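Local coordinates for protein peptidoglycan glycosyltransferase (Atopobium parvulum, PDB 4OVD) that belongs to the penicillin-binding proteins, combining an elongated dimerisation domain with a mixed helix-and-sheet penicillin-binding domain, at residues A512-V518 with S541-F546; K230-Q234 with Q548-D552; D183-G187 with G216-V220; G176-Y181 with I384-G388; T302-D307 with T460-E464. All coordinates share one frame; numbering follows the deposited sequence.

Interaction 1 (A512-V518 with S541-F546)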
# COMPACT_ATOMS: atom_id res chain seq x y z
N ALA A 512 -11.63 1.40 -6.55
CA ALA A 512 -12.13 2.17 -5.41
C ALA A 512 -11.20 1.89 -4.27
O ALA A 512 -11.11 0.75 -3.83
CB ALA A 512 -13.54 1.72 -5.03
N SER A 513 -10.65 2.96 -3.70
CA SER A 513 -9.65 2.86 -2.64
C SER A 513 -9.94 3.73 -1.47
O SER A 513 -10.63 4.73 -1.60
CB SER A 513 -8.35 3.43 -3.17
OG SER A 513 -7.92 2.60 -4.23
N PHE A 514 -9.48 3.30 -0.32
CA PHE A 514 -9.52 4.12 0.83
C PHE A 514 -8.20 3.88 1.60
O PHE A 514 -7.85 2.73 1.83
CB PHE A 514 -10.69 3.82 1.76
CG PHE A 514 -10.73 4.77 2.91
CD1 PHE A 514 -11.24 6.00 2.75
CD2 PHE A 514 -10.18 4.44 4.13
CE1 PHE A 514 -11.27 6.90 3.85
CE2 PHE A 514 -10.20 5.31 5.24
CZ PHE A 514 -10.76 6.52 5.07
N CYS A 515 -7.55 4.96 2.04
CA CYS A 515 -6.35 4.82 2.85
C CYS A 515 -6.60 5.67 4.09
O CYS A 515 -6.89 6.87 3.96
CB CYS A 515 -5.09 5.30 2.14
SG CYS A 515 -3.59 4.75 3.08
N GLY A 516 -6.52 5.06 5.28
CA GLY A 516 -6.77 5.79 6.54
C GLY A 516 -5.80 5.49 7.66
O GLY A 516 -5.20 4.44 7.69
N ILE A 517 -5.66 6.44 8.57
CA ILE A 517 -4.74 6.38 9.67
C ILE A 517 -5.62 6.43 10.90
O ILE A 517 -6.46 7.32 11.01
CB ILE A 517 -3.83 7.62 9.62
CG1 ILE A 517 -3.07 7.68 8.29
CG2 ILE A 517 -2.85 7.62 10.77
CD1 ILE A 517 -2.52 9.04 7.84
N VAL A 518 -5.47 5.47 11.79
CA VAL A 518 -6.28 5.41 13.00
C VAL A 518 -5.46 6.05 14.14
O VAL A 518 -4.28 5.77 14.25
CB VAL A 518 -6.65 3.95 13.35
CG1 VAL A 518 -7.62 3.90 14.50
CG2 VAL A 518 -7.26 3.23 12.16
N SER A 541 -17.83 1.84 -0.52
CA SER A 541 -17.29 0.50 -0.59
C SER A 541 -15.99 0.37 0.15
O SER A 541 -15.96 -0.12 1.24
CB SER A 541 -17.19 0.05 -2.04
OG SER A 541 -16.34 0.88 -2.77
N ALA A 542 -14.92 0.88 -0.41
CA ALA A 542 -13.69 0.71 0.24
C ALA A 542 -13.67 1.34 1.62
O ALA A 542 -13.02 0.82 2.54
CB ALA A 542 -12.61 1.32 -0.63
N ALA A 543 -14.33 2.48 1.77
CA ALA A 543 -14.37 3.15 3.07
C ALA A 543 -15.13 2.29 4.08
O ALA A 543 -14.78 2.25 5.24
CB ALA A 543 -15.05 4.51 2.95
N VAL A 544 -16.15 1.58 3.62
CA VAL A 544 -16.96 0.70 4.50
C VAL A 544 -16.14 -0.49 4.98
O VAL A 544 -16.15 -0.84 6.17
CB VAL A 544 -18.24 0.22 3.80
CG1 VAL A 544 -18.98 -0.83 4.62
CG2 VAL A 544 -19.17 1.38 3.53
N VAL A 545 -15.37 -1.08 4.06
CA VAL A 545 -14.52 -2.18 4.40
C VAL A 545 -13.47 -1.71 5.40
O VAL A 545 -13.18 -2.40 6.36
CB VAL A 545 -13.82 -2.75 3.14
CG1 VAL A 545 -12.82 -3.82 3.51
CG2 VAL A 545 -14.84 -3.29 2.15
N PHE A 546 -12.91 -0.55 5.19
CA PHE A 546 -11.90 -0.02 6.13
C PHE A 546 -12.44 0.09 7.57
O PHE A 546 -11.74 -0.27 8.54
CB PHE A 546 -11.41 1.36 5.68
CG PHE A 546 -10.59 2.11 6.72
CD1 PHE A 546 -11.20 2.71 7.79
CD2 PHE A 546 -9.20 2.25 6.58
CE1 PHE A 546 -10.46 3.41 8.73
CE2 PHE A 546 -8.45 2.98 7.49
CZ PHE A 546 -9.08 3.57 8.57

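Interaction 2 (K230-Q234 with Q548-D552)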
# COMPACT_ATOMS: atom_id res chain seq x y z
N LYS A 230 -8.32 -12.34 9.11
CA LYS A 230 -9.41 -11.38 8.96
C LYS A 230 -9.23 -10.58 7.69
O LYS A 230 -10.19 -10.33 6.98
CB LYS A 230 -9.44 -10.40 10.11
CG LYS A 230 -9.76 -11.02 11.46
CD LYS A 230 -9.72 -9.94 12.54
CE LYS A 230 -9.96 -10.54 13.90
NZ LYS A 230 -11.30 -11.16 13.87
N ALA A 231 -8.00 -10.11 7.42
CA ALA A 231 -7.76 -9.35 6.20
C ALA A 231 -8.21 -10.15 4.99
O ALA A 231 -8.89 -9.63 4.09
CB ALA A 231 -6.30 -8.98 6.07
N GLU A 232 -7.87 -11.43 4.98
CA GLU A 232 -8.22 -12.28 3.85
C GLU A 232 -9.68 -12.51 3.71
O GLU A 232 -10.24 -12.45 2.62
CB GLU A 232 -7.46 -13.60 3.95
CG GLU A 232 -5.95 -13.38 3.82
CD GLU A 232 -5.13 -14.65 3.81
OE1 GLU A 232 -5.75 -15.74 3.90
OE2 GLU A 232 -3.87 -14.56 3.67
N GLU A 233 -10.35 -12.77 4.82
CA GLU A 233 -11.75 -13.04 4.73
C GLU A 233 -12.55 -11.80 4.42
O GLU A 233 -13.50 -11.85 3.61
CB GLU A 233 -12.23 -13.81 5.97
CG GLU A 233 -12.19 -13.08 7.30
CD GLU A 233 -12.29 -14.04 8.51
OE1 GLU A 233 -11.96 -15.23 8.37
OE2 GLU A 233 -12.64 -13.59 9.62
N GLN A 234 -12.16 -10.67 5.00
CA GLN A 234 -12.84 -9.41 4.71
C GLN A 234 -12.61 -8.94 3.28
O GLN A 234 -13.54 -8.51 2.61
CB GLN A 234 -12.50 -8.35 5.77
CG GLN A 234 -13.14 -8.75 7.09
CD GLN A 234 -12.92 -7.80 8.22
OE1 GLN A 234 -13.09 -6.61 8.07
NE2 GLN A 234 -12.56 -8.34 9.40
N GLN A 548 -14.63 -1.57 9.21
CA GLN A 548 -14.67 -2.86 9.85
C GLN A 548 -13.28 -3.49 10.03
O GLN A 548 -12.91 -3.94 11.11
CB GLN A 548 -15.60 -3.82 9.10
CG GLN A 548 -15.57 -5.27 9.61
CD GLN A 548 -15.94 -5.49 11.10
OE1 GLN A 548 -15.76 -6.61 11.63
NE2 GLN A 548 -16.47 -4.47 11.77
N PHE A 549 -12.44 -3.46 9.00
CA PHE A 549 -11.18 -4.07 9.18
C PHE A 549 -10.20 -3.26 10.08
O PHE A 549 -9.44 -3.81 10.89
CB PHE A 549 -10.55 -4.39 7.82
CG PHE A 549 -9.21 -4.97 7.94
CD1 PHE A 549 -9.05 -6.28 8.33
CD2 PHE A 549 -8.09 -4.20 7.68
CE1 PHE A 549 -7.80 -6.83 8.49
CE2 PHE A 549 -6.84 -4.73 7.86
CZ PHE A 549 -6.69 -6.05 8.25
N ALA A 550 -10.21 -1.97 9.96
CA ALA A 550 -9.29 -1.17 10.77
C ALA A 550 -9.64 -1.26 12.27
O ALA A 550 -8.76 -1.24 13.11
CB ALA A 550 -9.27 0.26 10.31
N LYS A 551 -10.93 -1.43 12.54
CA LYS A 551 -11.48 -1.61 13.90
C LYS A 551 -10.90 -2.89 14.45
O LYS A 551 -10.26 -2.88 15.52
CB LYS A 551 -13.02 -1.67 13.80
CG LYS A 551 -13.80 -2.12 15.00
CD LYS A 551 -13.52 -1.25 16.18
CE LYS A 551 -14.47 -1.65 17.31
NZ LYS A 551 -14.11 -0.96 18.57
N ASP A 552 -11.07 -3.98 13.69
CA ASP A 552 -10.50 -5.28 14.07
C ASP A 552 -9.00 -5.19 14.18
O ASP A 552 -8.43 -5.83 15.02
CB ASP A 552 -10.81 -6.36 13.04
CG ASP A 552 -12.28 -6.67 12.97
OD1 ASP A 552 -13.05 -6.12 13.78
OD2 ASP A 552 -12.66 -7.45 12.08

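Interaction 3 (D183-G187 with G216-V220)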
# COMPACT_ATOMS: atom_id res chain seq x y z
N ASP A 183 18.15 -17.22 0.36
CA ASP A 183 19.57 -17.47 0.68
C ASP A 183 19.83 -17.46 2.17
O ASP A 183 20.74 -18.13 2.63
CB ASP A 183 20.56 -16.60 -0.10
CG ASP A 183 20.30 -15.14 0.02
OD1 ASP A 183 19.50 -14.72 0.90
OD2 ASP A 183 20.89 -14.39 -0.79
N ILE A 184 19.02 -16.74 2.94
CA ILE A 184 19.21 -16.86 4.35
C ILE A 184 18.33 -17.97 4.92
O ILE A 184 18.73 -18.64 5.85
CB ILE A 184 19.23 -15.49 5.10
CG1 ILE A 184 17.88 -14.83 5.17
CG2 ILE A 184 20.28 -14.57 4.48
CD1 ILE A 184 17.02 -15.48 6.21
N LEU A 185 17.17 -18.23 4.35
CA LEU A 185 16.28 -19.32 4.88
C LEU A 185 16.80 -20.75 4.54
O LEU A 185 16.56 -21.74 5.27
CB LEU A 185 14.90 -19.19 4.26
CG LEU A 185 14.07 -18.05 4.80
CD1 LEU A 185 12.85 -17.73 3.99
CD2 LEU A 185 13.68 -18.46 6.22
N ALA A 186 17.43 -20.86 3.38
CA ALA A 186 17.98 -22.17 2.91
C ALA A 186 19.26 -22.43 3.65
O ALA A 186 20.11 -21.55 3.84
CB ALA A 186 18.28 -22.12 1.42
N GLY A 187 19.47 -23.64 4.09
CA GLY A 187 20.72 -23.82 4.76
C GLY A 187 21.57 -24.37 3.70
O GLY A 187 21.30 -24.18 2.52
N GLY A 216 18.93 -23.38 7.80
CA GLY A 216 18.76 -21.98 7.48
C GLY A 216 18.50 -21.16 8.72
O GLY A 216 18.22 -21.71 9.77
N GLN A 217 18.57 -19.85 8.57
CA GLN A 217 18.32 -18.94 9.68
C GLN A 217 16.85 -18.59 9.84
O GLN A 217 16.14 -18.36 8.87
CB GLN A 217 19.09 -17.65 9.46
CG GLN A 217 20.55 -17.75 9.85
CD GLN A 217 21.27 -16.42 9.74
OE1 GLN A 217 21.12 -15.69 8.74
NE2 GLN A 217 22.07 -16.10 10.76
N ASP A 218 16.41 -18.55 11.07
CA ASP A 218 15.03 -18.20 11.39
C ASP A 218 14.75 -16.75 11.08
O ASP A 218 15.66 -15.92 11.05
CB ASP A 218 14.75 -18.50 12.84
CG ASP A 218 14.89 -19.97 13.13
OD1 ASP A 218 14.75 -20.76 12.17
OD2 ASP A 218 15.15 -20.33 14.29
N ILE A 219 13.50 -16.49 10.75
CA ILE A 219 13.07 -15.16 10.39
C ILE A 219 11.82 -14.84 11.19
O ILE A 219 10.95 -15.71 11.35
CB ILE A 219 12.75 -15.13 8.87
CG1 ILE A 219 13.54 -14.06 8.17
CG2 ILE A 219 11.27 -15.15 8.56
CD1 ILE A 219 15.04 -14.31 8.31
N VAL A 220 11.76 -13.64 11.76
CA VAL A 220 10.56 -13.19 12.46
C VAL A 220 9.92 -12.08 11.67
O VAL A 220 10.57 -11.10 11.33
CB VAL A 220 10.83 -12.63 13.87
CG1 VAL A 220 9.51 -12.28 14.55
CG2 VAL A 220 11.63 -13.64 14.70

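Interaction 4 (G176-Y181 with I384-G388)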
# COMPACT_ATOMS: atom_id res chain seq x y z
N GLY A 176 6.91 -15.26 -2.82
CA GLY A 176 6.81 -14.63 -1.52
C GLY A 176 8.12 -14.48 -0.78
O GLY A 176 9.18 -14.27 -1.38
N LEU A 177 8.04 -14.56 0.52
CA LEU A 177 9.21 -14.40 1.42
C LEU A 177 10.17 -15.61 1.38
O LEU A 177 11.41 -15.45 1.49
CB LEU A 177 8.76 -14.08 2.84
CG LEU A 177 8.06 -12.74 3.07
CD1 LEU A 177 7.73 -12.61 4.53
CD2 LEU A 177 8.98 -11.62 2.68
N GLU A 178 9.61 -16.78 1.09
CA GLU A 178 10.43 -17.98 0.91
C GLU A 178 11.46 -17.73 -0.17
O GLU A 178 12.61 -18.15 -0.05
CB GLU A 178 9.54 -19.16 0.59
CG GLU A 178 8.69 -19.62 1.74
CD GLU A 178 9.40 -20.50 2.79
OE1 GLU A 178 10.64 -20.51 2.89
OE2 GLU A 178 8.69 -21.22 3.54
N TYR A 179 11.03 -17.04 -1.24
CA TYR A 179 11.90 -16.68 -2.33
C TYR A 179 12.76 -15.48 -1.98
O TYR A 179 13.98 -15.47 -2.16
CB TYR A 179 11.13 -16.37 -3.65
CG TYR A 179 12.05 -15.87 -4.76
CD1 TYR A 179 12.88 -16.75 -5.46
CD2 TYR A 179 12.14 -14.56 -5.05
CE1 TYR A 179 13.78 -16.29 -6.45
CE2 TYR A 179 13.00 -14.08 -6.01
CZ TYR A 179 13.82 -14.95 -6.71
OH TYR A 179 14.64 -14.45 -7.70
N TYR A 180 12.14 -14.45 -1.48
CA TYR A 180 12.87 -13.18 -1.22
C TYR A 180 14.05 -13.41 -0.26
O TYR A 180 15.15 -12.90 -0.51
CB TYR A 180 11.93 -12.09 -0.67
CG TYR A 180 12.53 -10.75 -0.72
CD1 TYR A 180 12.46 -10.03 -1.87
CD2 TYR A 180 13.22 -10.22 0.35
CE1 TYR A 180 13.02 -8.81 -2.00
CE2 TYR A 180 13.83 -8.98 0.23
CZ TYR A 180 13.69 -8.29 -0.96
OH TYR A 180 14.21 -7.09 -1.21
N TYR A 181 13.84 -14.20 0.76
CA TYR A 181 14.88 -14.47 1.74
C TYR A 181 15.40 -15.93 1.63
O TYR A 181 15.82 -16.55 2.63
CB TYR A 181 14.35 -14.22 3.16
CG TYR A 181 14.09 -12.74 3.47
CD1 TYR A 181 15.15 -11.86 3.61
CD2 TYR A 181 12.78 -12.25 3.62
CE1 TYR A 181 14.94 -10.52 3.92
CE2 TYR A 181 12.56 -10.91 3.95
CZ TYR A 181 13.65 -10.05 4.07
OH TYR A 181 13.49 -8.72 4.42
N ILE A 384 10.29 -2.39 -0.16
CA ILE A 384 9.57 -3.47 0.55
C ILE A 384 10.25 -4.83 0.28
O ILE A 384 10.83 -5.08 -0.81
CB ILE A 384 8.07 -3.53 0.15
CG1 ILE A 384 7.31 -4.63 0.92
CG2 ILE A 384 7.91 -3.76 -1.36
CD1 ILE A 384 5.84 -4.46 0.88
N ASP A 385 10.23 -5.71 1.29
CA ASP A 385 10.91 -6.98 1.13
C ASP A 385 9.94 -8.04 0.62
O ASP A 385 9.58 -8.97 1.33
CB ASP A 385 11.62 -7.39 2.42
CG ASP A 385 10.70 -7.40 3.62
OD1 ASP A 385 9.65 -6.67 3.62
OD2 ASP A 385 11.04 -8.08 4.61
N PHE A 386 9.59 -7.91 -0.65
CA PHE A 386 8.65 -8.82 -1.29
C PHE A 386 8.97 -8.81 -2.78
O PHE A 386 9.24 -7.76 -3.35
CB PHE A 386 7.21 -8.39 -1.03
CG PHE A 386 6.25 -9.46 -1.24
CD1 PHE A 386 6.09 -10.43 -0.27
CD2 PHE A 386 5.58 -9.59 -2.43
CE1 PHE A 386 5.27 -11.53 -0.48
CE2 PHE A 386 4.72 -10.67 -2.62
CZ PHE A 386 4.57 -11.64 -1.65
N PRO A 387 8.88 -9.97 -3.43
CA PRO A 387 9.31 -9.99 -4.84
C PRO A 387 8.41 -9.28 -5.83
O PRO A 387 7.27 -9.12 -5.57
CB PRO A 387 9.34 -11.47 -5.18
CG PRO A 387 9.08 -12.20 -3.89
CD PRO A 387 8.49 -11.29 -2.91
N GLY A 388 8.97 -8.83 -6.95
CA GLY A 388 8.17 -8.27 -8.03
C GLY A 388 7.69 -6.86 -7.89
O GLY A 388 6.74 -6.48 -8.53

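Interaction 5 (T302-D307 with T460-E464)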
# COMPACT_ATOMS: atom_id res chain seq x y z
N THR A 302 -1.40 18.06 -2.15
CA THR A 302 -1.58 19.14 -1.16
C THR A 302 -0.39 19.22 -0.24
O THR A 302 -0.02 20.32 0.20
CB THR A 302 -2.89 18.96 -0.38
OG1 THR A 302 -2.96 17.61 0.07
CG2 THR A 302 -4.08 19.08 -1.29
N SER A 303 0.18 18.08 0.13
CA SER A 303 1.39 18.11 0.93
C SER A 303 2.52 18.92 0.28
O SER A 303 3.21 19.70 0.95
CB SER A 303 1.90 16.71 1.16
OG SER A 303 0.95 16.08 1.97
N ILE A 304 2.74 18.73 -1.00
CA ILE A 304 3.77 19.45 -1.71
C ILE A 304 3.58 20.97 -1.68
O ILE A 304 4.54 21.69 -1.44
CB ILE A 304 3.85 18.95 -3.16
CG1 ILE A 304 4.37 17.52 -3.18
CG2 ILE A 304 4.80 19.80 -3.98
CD1 ILE A 304 4.17 16.89 -4.57
N GLY A 305 2.34 21.44 -1.90
CA GLY A 305 2.03 22.82 -1.87
C GLY A 305 2.23 23.42 -0.50
O GLY A 305 2.89 24.45 -0.30
N VAL A 306 1.72 22.72 0.48
CA VAL A 306 1.79 23.19 1.84
C VAL A 306 3.23 23.19 2.29
O VAL A 306 3.73 24.15 2.88
CB VAL A 306 0.94 22.29 2.75
CG1 VAL A 306 1.24 22.61 4.22
CG2 VAL A 306 -0.54 22.47 2.46
N ASP A 307 3.95 22.13 1.99
CA ASP A 307 5.32 22.06 2.44
C ASP A 307 6.12 23.11 1.73
O ASP A 307 7.15 23.49 2.21
CB ASP A 307 5.96 20.70 2.23
CG ASP A 307 7.13 20.48 3.22
OD1 ASP A 307 6.93 20.63 4.49
OD2 ASP A 307 8.22 20.19 2.72
N THR A 460 3.68 20.48 8.17
CA THR A 460 2.93 20.11 6.96
C THR A 460 2.14 18.83 7.21
O THR A 460 0.99 18.79 6.84
CB THR A 460 3.90 19.94 5.81
OG1 THR A 460 4.58 21.19 5.62
CG2 THR A 460 3.20 19.51 4.57
N ALA A 461 2.77 17.79 7.81
CA ALA A 461 2.13 16.55 8.15
C ALA A 461 0.90 16.78 8.99
O ALA A 461 -0.13 16.20 8.71
CB ALA A 461 3.06 15.59 8.83
N SER A 462 1.00 17.64 9.98
CA SER A 462 -0.12 17.98 10.81
C SER A 462 -1.25 18.69 10.05
O SER A 462 -2.39 18.44 10.32
CB SER A 462 0.33 18.93 11.96
OG SER A 462 1.22 18.23 12.77
N ALA A 463 -0.94 19.61 9.15
CA ALA A 463 -1.97 20.30 8.39
C ALA A 463 -2.66 19.25 7.47
O ALA A 463 -3.86 19.25 7.35
CB ALA A 463 -1.36 21.42 7.57
N GLU A 464 -1.89 18.32 6.87
CA GLU A 464 -2.48 17.30 6.04
C GLU A 464 -3.39 16.34 6.85
O GLU A 464 -4.50 15.96 6.38
CB GLU A 464 -1.44 16.52 5.31
CG GLU A 464 -0.68 17.32 4.29
CD GLU A 464 -1.49 17.68 3.04
OE1 GLU A 464 -2.23 16.81 2.49
OE2 GLU A 464 -1.39 18.85 2.61

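Interaction 1 (A512-V518 with S541-F546)
Ala512 meets the N-terminal end of helix 542-556, its CB lying 3.7 Å from Ser541 OG; the touch is van der Waals, since that hydroxyl is hydrogen-bonded to Leu537 O. The methyl of Ala542 then settles against the strand backbone, with Ala542 CB 3.6 Å from Ala512 O and almost as close to the carbonyl carbon of Ser513. The CB of Ser513 points away from the helix, and its OG bonds Tyr528 OH. Phe514 points back toward the helix. With CG anti to the backbone N (chi1 -177°), its ring passes Ala542 and lays CD1 4.1 Å from Ala543 CB, while the CD2-CE2 edge points at a face of Phe546. This T-shaped pair has ring centroids 4.7 Å apart and planes at 71°, and Phe514 CE2 stands over the middle of the Phe546 ring. At Gly516 no side chain intervenes, and Phe546 CE2 comes within 3.4 Å of Gly516 CA, while Gly516 O lies at the edge of the same ring. Val518 closes the row, placing CG2 4.0 Å from Phe546 CZ. No hydrogen bond joins the two segments, so the contact rests on van der Waals packing, largely apolar, the axes crossing at -40°. Strand 510-518 runs between strands 487-495 and 525-532 in the five-stranded antiparallel sheet of the penicillin-binding domain; Ser513, Cys515 and Ile517 touch helix 418-429 on the reverse side, and Val545 continues the packing onto helix 225-242.

Interaction 2 (K230-Q234 with Q548-D552)
Phe549 overlaps Ala231 with the outer part of its ring, CE1 lying 3.4 Å from Ala231 CA and 3.6 Å from Ala231 CB. The approach is oblique to the ring plane, and the ring reaches from its own helix to the backbone of the other; the two run antiparallel, the axes of the segments being 168° apart in direction and 10.5 Å at closest approach. Beneath this pair lies the five-stranded sheet: both Ala231 and Phe549 touch Ile250 of strand 248-253, so two neighbouring helices share one layer on the same sheet. Further out, Gln234 reaches across with its chain extended (chi2 -179°). Its OE1 comes to the edge of the Phe549 ring, 3.4 Å from Phe549 CB, and also sits 3.2 Å from Gln548 CG; the approach to Phe549 N is too badly angled to count as a hydrogen bond. The other end of the amide does the polar work. Gln234 NE2 donates to Asp552 OD2 at 2.8 Å with an N-H...O angle of 149°, the acceptor lying close to the amide plane. The donor arrives on the anti side of the carboxylate, somewhat out of its plane, and amide and carboxylate planes stand nearly perpendicular. Lys230 flanks the same carboxylate, its CD 3.8 Å from Asp552 CB, but NZ stays 4.3 Å from Asp552 OD2, beyond salt-bridge range. The contact is thus apolar toward the sheet and polar toward solvent, with the bond from the Gln234 amide to Asp552 as the one hydrogen bond between the segments; the nearby ammonium group would be expected to favour the ionised form of Asp552.

Interaction 3 (D183-G187 with G216-V220)
The C-terminal end of helix 182-185 is met here by Gly216 and Gln217, in the loop that leads into strand 219-221 of the mixed sheet at the dimerisation-domain end of the molecule. Two carbonyls at the helix end are engaged in succession. Ile184 O accepts the backbone N-H of Gln217 at 3.0 Å, a fairly straight bond (165° at the hydrogen) whose donor is tilted about 20° from the carbonyl plane. Leu185 O receives a CA-H...O contact from Gly216, with Leu185 O and Gly216 CA 3.1 Å apart and the hydrogen almost in line. Glycines permit this close backbone meeting: the CA atoms of Gly187 and Gly216 are only 3.8 Å from each other. Side chains add van der Waals contact. Leu185, its CG anti to the carbonyl carbon (chi1 -75°), brings CD2 to 3.6 Å from Gln217 O and near Ile219, and both Leu185 and Ile219 also pack on Ile62. Backbone bonds from Ile219 to Thr61 and Tyr63 fix the strand in its sheet, while Leu185 is tied by a backbone bond to Gly60. On the outer side, the extended chain of Gln217 runs beside the helix end, with OE1 4.1 Å from Ile184 CB.

Interaction 4 (G176-Y181 with I384-G388)
Asp385 OD2 is gripped by two donors, the phenol of Tyr181 and the backbone N of Met440. The bond from Tyr181 OH to Asp385 OD2 is short, 2.5 Å, and arrives on the anti side of the carboxylate, 17° out of its plane. The oxygen lies near the plane of the Tyr181 ring, at its edge, and ring and carboxylate planes are turned 77° against each other. With OD1 taken by Phe439 N, the carboxylate is clamped at both oxygens. Asp385 is the central residue of an inverse gamma turn, and its chi1 of 54°, with CG between backbone N and carbonyl carbon, points the carboxylate at Tyr181 OH. Tyr180 spreads one face of its ring over this turn: Asp385 C stands above the ring centre, Phe386 N lies nearer the rim, and Tyr180 CE2 comes to 3.5 Å from Asp385 CB. Helix 176-180 belongs to the dimerisation-domain region and 384-388 to a loop of the penicillin-binding domain, so these groups tie the two parts of the molecule together. Asp385 O is buried with no polar partner in the model, and Leu177 CD2 presses tightly on it at 3.0 Å. Gly176 packs on the same loop, its CA 3.6 Å from Phe386 CE1 and its O 3.3 Å from Pro387 CG. That Pro387 CG also meets the edge of the Tyr179 ring, 4.0 Å from Tyr179 CD2.

Interaction 5 (T302-D307 with T460-E464)
One settled and one possible hydrogen bond link the helices, one toward each end. Thr460 OG1 donates to Asp307 OD1 at 2.7 Å, meeting the anti lone pair of a carboxylate oxygen that also accepts from Ser457 N. At the other end, Thr302 OG1 lies 2.7 Å from Glu464 OE1, within bonding distance, but the same hydroxyl also reaches Lys298 O. Glu464 gets there by folding at chi2 (-71°), which brings its carboxylate against Thr302 and Ser303. Its OE2 sits 3.1 Å from Thr302 O, two acceptors with no hydrogen bond between them, a proximity that would tend to raise the pKa of Glu464.

Van der Waals contacts fill the middle. Thr460 CG2 touches Val306 CG1 at 3.7 Å and Ser303 O at 3.6 Å, the Val306 and Glu464 side chains slide past each other, CG2 beside OE2, and Ala463 CB lies more loosely beside Val306 CG1. Ser303 OG, bonded to Val299 O, packs tightly on Glu464 CG at 3.1 Å.

The helix axes pass 9.5 Å apart at 134°. Within the helical part of the penicillin-binding domain, helix 418-429 packs on Ser303 and Glu464 through Val428, while Thr302 touches helices 344-350 and 353-364.

Interactions 1 and 2 share helix 542-556 and touch directly, Val518 CG2 lying 4.0 Å from Ala550 CB, so together they follow this helix along the central sheet and onto helix 225-242. Interactions 3 and 4 form a second pair at the dimerisation-domain end: helices 176-180 and 182-185 are consecutive, and Leu185 CD1 packs 3.7 Å from Leu177 O. Interaction 5 lies about 42 Å from interaction 3, centre to centre, on the opposite side of the chain's middle. A bound calcium ion is about 8 Å from the side chain of Ser513 in interaction 1 and about 13 Å from that of Thr302 in interaction 5.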